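Local coordinates for protein homoserine dehydrogenase (Thermoplasma acidophilum, PDB 3ING) that probably catalyses the NADP-dependent interconversion of aspartate semialdehyde and homoserine, a shared step of threonine and methionine biosynthesis, at residues A[193-196]-A[200-203]. Sequence-based numbering, arbitrary orientation.
Sequences DDAI and IAES. With NDP (NADPH dihydro-nicotinamide-adenine-dinucleotide phosphate), chain C.
Ile200 folds back on Ala195 at the C-terminal end of helix 188-198. Its backbone N donates to Ala195 O at 3.0 Å, with an N-H...O angle of 151°. This bond, from a residue back to the fifth before it, closes the helix end and sends the chain toward the cofactor. Ile200 CG1 lies between its own backbone N and carbonyl carbon (chi1 62°). This turns Ile200 CG1 onto Ala195 CB, 3.8 Å away, with Ile200 CD1 alongside. Ala201 points its CB at the helix and meets Ile196 CG1 at 4.0 Å. Thr174 of helix 173-183 touches both Ala195 and Ala201. The next two residues turn to NADPH. The Glu202 chain bends at chi2 (-78°), and its OE2 accepts a hydrogen bond from O2D of the nicotinamide ribose at 2.7 Å. Ser203 OG donates to phosphate oxygen O2A, also at 2.7 Å. Asp208 OD2 accepts a hydrogen bond from Glu202 N. An alanine in place of Glu202 would probably leave the O2D hydroxyl without its carboxylate acceptor and the nicotinamide ribose less firmly placed. Glu202 is also predicted to bind L-homoserine. Apolar Ile200 and Ala201 thus pack back on Ala195 and Ile196, while polar Glu202 and Ser203 bond the nicotinamide ribose and the diphosphate, one hydrogen bond each.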
loop_
_atom_site.group_PDB
_atom_site.type_symbol
_atom_site.label_atom_id
_atom_site.label_comp_id
_atom_site.label_asym_id
_atom_site.label_seq_id
_atom_site.Cartn_x
_atom_site.Cartn_y
_atom_site.Cartn_z
ATOM N N ASP A 193 -7.668 -29.621 9.747
ATOM C CA ASP A 193 -9.141 -29.521 9.722
ATOM C C ASP A 193 -9.528 -28.037 9.866
ATOM O O ASP A 193 -10.330 -27.523 9.094
ATOM C CB ASP A 193 -9.716 -30.373 10.848
ATOM C CG ASP A 193 -11.259 -30.305 10.967
ATOM O OD1 ASP A 193 -11.957 -30.255 9.966
ATOM O OD2 ASP A 193 -11.768 -30.364 12.096
ATOM N N ASP A 194 -8.927 -27.341 10.828
ATOM C CA ASP A 194 -9.187 -25.928 10.980
ATOM C C ASP A 194 -8.768 -25.111 9.766
ATOM O O ASP A 194 -9.473 -24.189 9.406
ATOM C CB ASP A 194 -8.487 -25.348 12.195
ATOM C CG ASP A 194 -9.149 -25.753 13.496
ATOM O OD1 ASP A 194 -10.348 -26.081 13.466
ATOM O OD2 ASP A 194 -8.451 -25.738 14.521
ATOM N N ALA A 195 -7.604 -25.400 9.182
ATOM C CA ALA A 195 -7.170 -24.663 7.976
ATOM C C ALA A 195 -8.157 -24.816 6.795
ATOM O O ALA A 195 -8.428 -23.867 6.065
ATOM C CB ALA A 195 -5.751 -25.090 7.556
ATOM N N ILE A 196 -8.681 -26.029 6.617
ATOM C CA ILE A 196 -9.673 -26.317 5.593
ATOM C C ILE A 196 -10.956 -25.558 5.902
ATOM O O ILE A 196 -11.541 -24.970 5.014
ATOM C CB ILE A 196 -9.921 -27.854 5.447
ATOM C CG1 ILE A 196 -8.649 -28.535 4.904
ATOM C CG2 ILE A 196 -11.099 -28.128 4.563
ATOM C CD1 ILE A 196 -8.720 -30.027 4.832
ATOM N N ILE A 200 -8.034 -21.777 3.881
ATOM C CA ILE A 200 -6.682 -21.353 3.532
ATOM C C ILE A 200 -5.780 -22.487 3.003
ATOM O O ILE A 200 -4.744 -22.201 2.469
ATOM C CB ILE A 200 -5.916 -20.668 4.730
ATOM C CG1 ILE A 200 -5.737 -21.630 5.901
ATOM C CG2 ILE A 200 -6.621 -19.312 5.165
ATOM C CD1 ILE A 200 -4.759 -21.169 7.081
ATOM N N ALA A 201 -6.143 -23.745 3.174
ATOM C CA ALA A 201 -5.294 -24.860 2.737
ATOM C C ALA A 201 -5.329 -24.967 1.224
ATOM O O ALA A 201 -6.367 -24.721 0.610
ATOM C CB ALA A 201 -5.793 -26.155 3.337
ATOM N N GLU A 202 -4.208 -25.370 0.629
ATOM C CA GLU A 202 -4.118 -25.594 -0.788
ATOM C C GLU A 202 -4.947 -26.795 -1.174
ATOM O O GLU A 202 -5.141 -27.711 -0.370
ATOM C CB GLU A 202 -2.665 -25.859 -1.164
ATOM C CG GLU A 202 -1.813 -24.611 -1.158
ATOM C CD GLU A 202 -2.048 -23.789 -2.388
ATOM O OE1 GLU A 202 -1.417 -24.078 -3.437
ATOM O OE2 GLU A 202 -2.883 -22.859 -2.305
ATOM N N SER A 203 -5.408 -26.793 -2.427
ATOM C CA SER A 203 -6.166 -27.876 -3.017
ATOM C C SER A 203 -5.402 -29.194 -2.875
ATOM O O SER A 203 -6.013 -30.280 -2.811
ATOM C CB SER A 203 -6.466 -27.559 -4.493
ATOM O OG SER A 203 -7.187 -26.340 -4.584
HETATM P PA NDP C . -10.357 -24.564 -4.630
HETATM O O1A NDP C . -11.292 -24.281 -3.525
HETATM O O2A NDP C . -9.874 -25.960 -4.748
HETATM O O5B NDP C . -11.027 -24.177 -6.042
HETATM C C5B NDP C . -10.459 -24.426 -7.312
HETATM C C4B NDP C . -11.479 -24.156 -8.407
HETATM O O4B NDP C . -10.974 -24.490 -9.674
HETATM C C3B NDP C . -12.725 -25.040 -8.262
HETATM O O3B NDP C . -13.856 -24.424 -8.860
HETATM C C2B NDP C . -12.351 -26.264 -9.026
HETATM O O2B NDP C . -13.440 -27.015 -9.487
HETATM C C1B NDP C . -11.667 -25.619 -10.202
HETATM N N9A NDP C . -10.714 -26.466 -10.907
HETATM C C8A NDP C . -9.912 -27.479 -10.459
HETATM N N7A NDP C . -9.152 -27.905 -11.516
HETATM C C5A NDP C . -9.472 -27.170 -12.591
HETATM C C6A NDP C . -9.001 -27.230 -13.887
HETATM N N6A NDP C . -7.879 -27.887 -14.167
HETATM N N1A NDP C . -9.529 -26.331 -14.743
HETATM C C2A NDP C . -10.520 -25.434 -14.396
HETATM N N3A NDP C . -10.999 -25.356 -13.102
HETATM C C4A NDP C . -10.441 -26.248 -12.233
HETATM O O3 NDP C . -9.094 -23.576 -4.541
HETATM P PN NDP C . -9.054 -22.140 -3.818
HETATM O O1N NDP C . -8.880 -22.339 -2.347
HETATM O O2N NDP C . -10.218 -21.358 -4.337
HETATM O O5D NDP C . -7.669 -21.498 -4.370
HETATM C C5D NDP C . -7.681 -21.134 -5.750
HETATM C C4D NDP C . -6.312 -20.574 -6.127
HETATM O O4D NDP C . -6.079 -19.439 -5.325
HETATM C C3D NDP C . -5.167 -21.512 -5.852
HETATM O O3D NDP C . -4.214 -21.562 -6.920
HETATM C C2D NDP C . -4.560 -20.991 -4.564
HETATM O O2D NDP C . -3.197 -21.294 -4.438
HETATM C C1D NDP C . -4.806 -19.506 -4.702
HETATM N N1N NDP C . -4.782 -18.788 -3.440
HETATM C C2N NDP C . -5.634 -19.162 -2.434
HETATM C C3N NDP C . -5.538 -18.641 -1.152
HETATM C C7N NDP C . -6.582 -18.984 -0.160
HETATM O O7N NDP C . -6.920 -17.989 0.731
HETATM N N7N NDP C . -7.251 -20.129 -0.197
HETATM C C4N NDP C . -4.720 -17.383 -0.880
HETATM C C5N NDP C . -3.855 -17.037 -2.060
HETATM C C6N NDP C . -3.932 -17.723 -3.270
HETATM P P2B NDP C . -14.613 -27.547 -8.532
HETATM O O1X NDP C . -15.338 -28.451 -9.492
HETATM O O2X NDP C . -15.414 -26.391 -7.865
HETATM O O3X NDP C . -13.892 -28.317 -7.472
#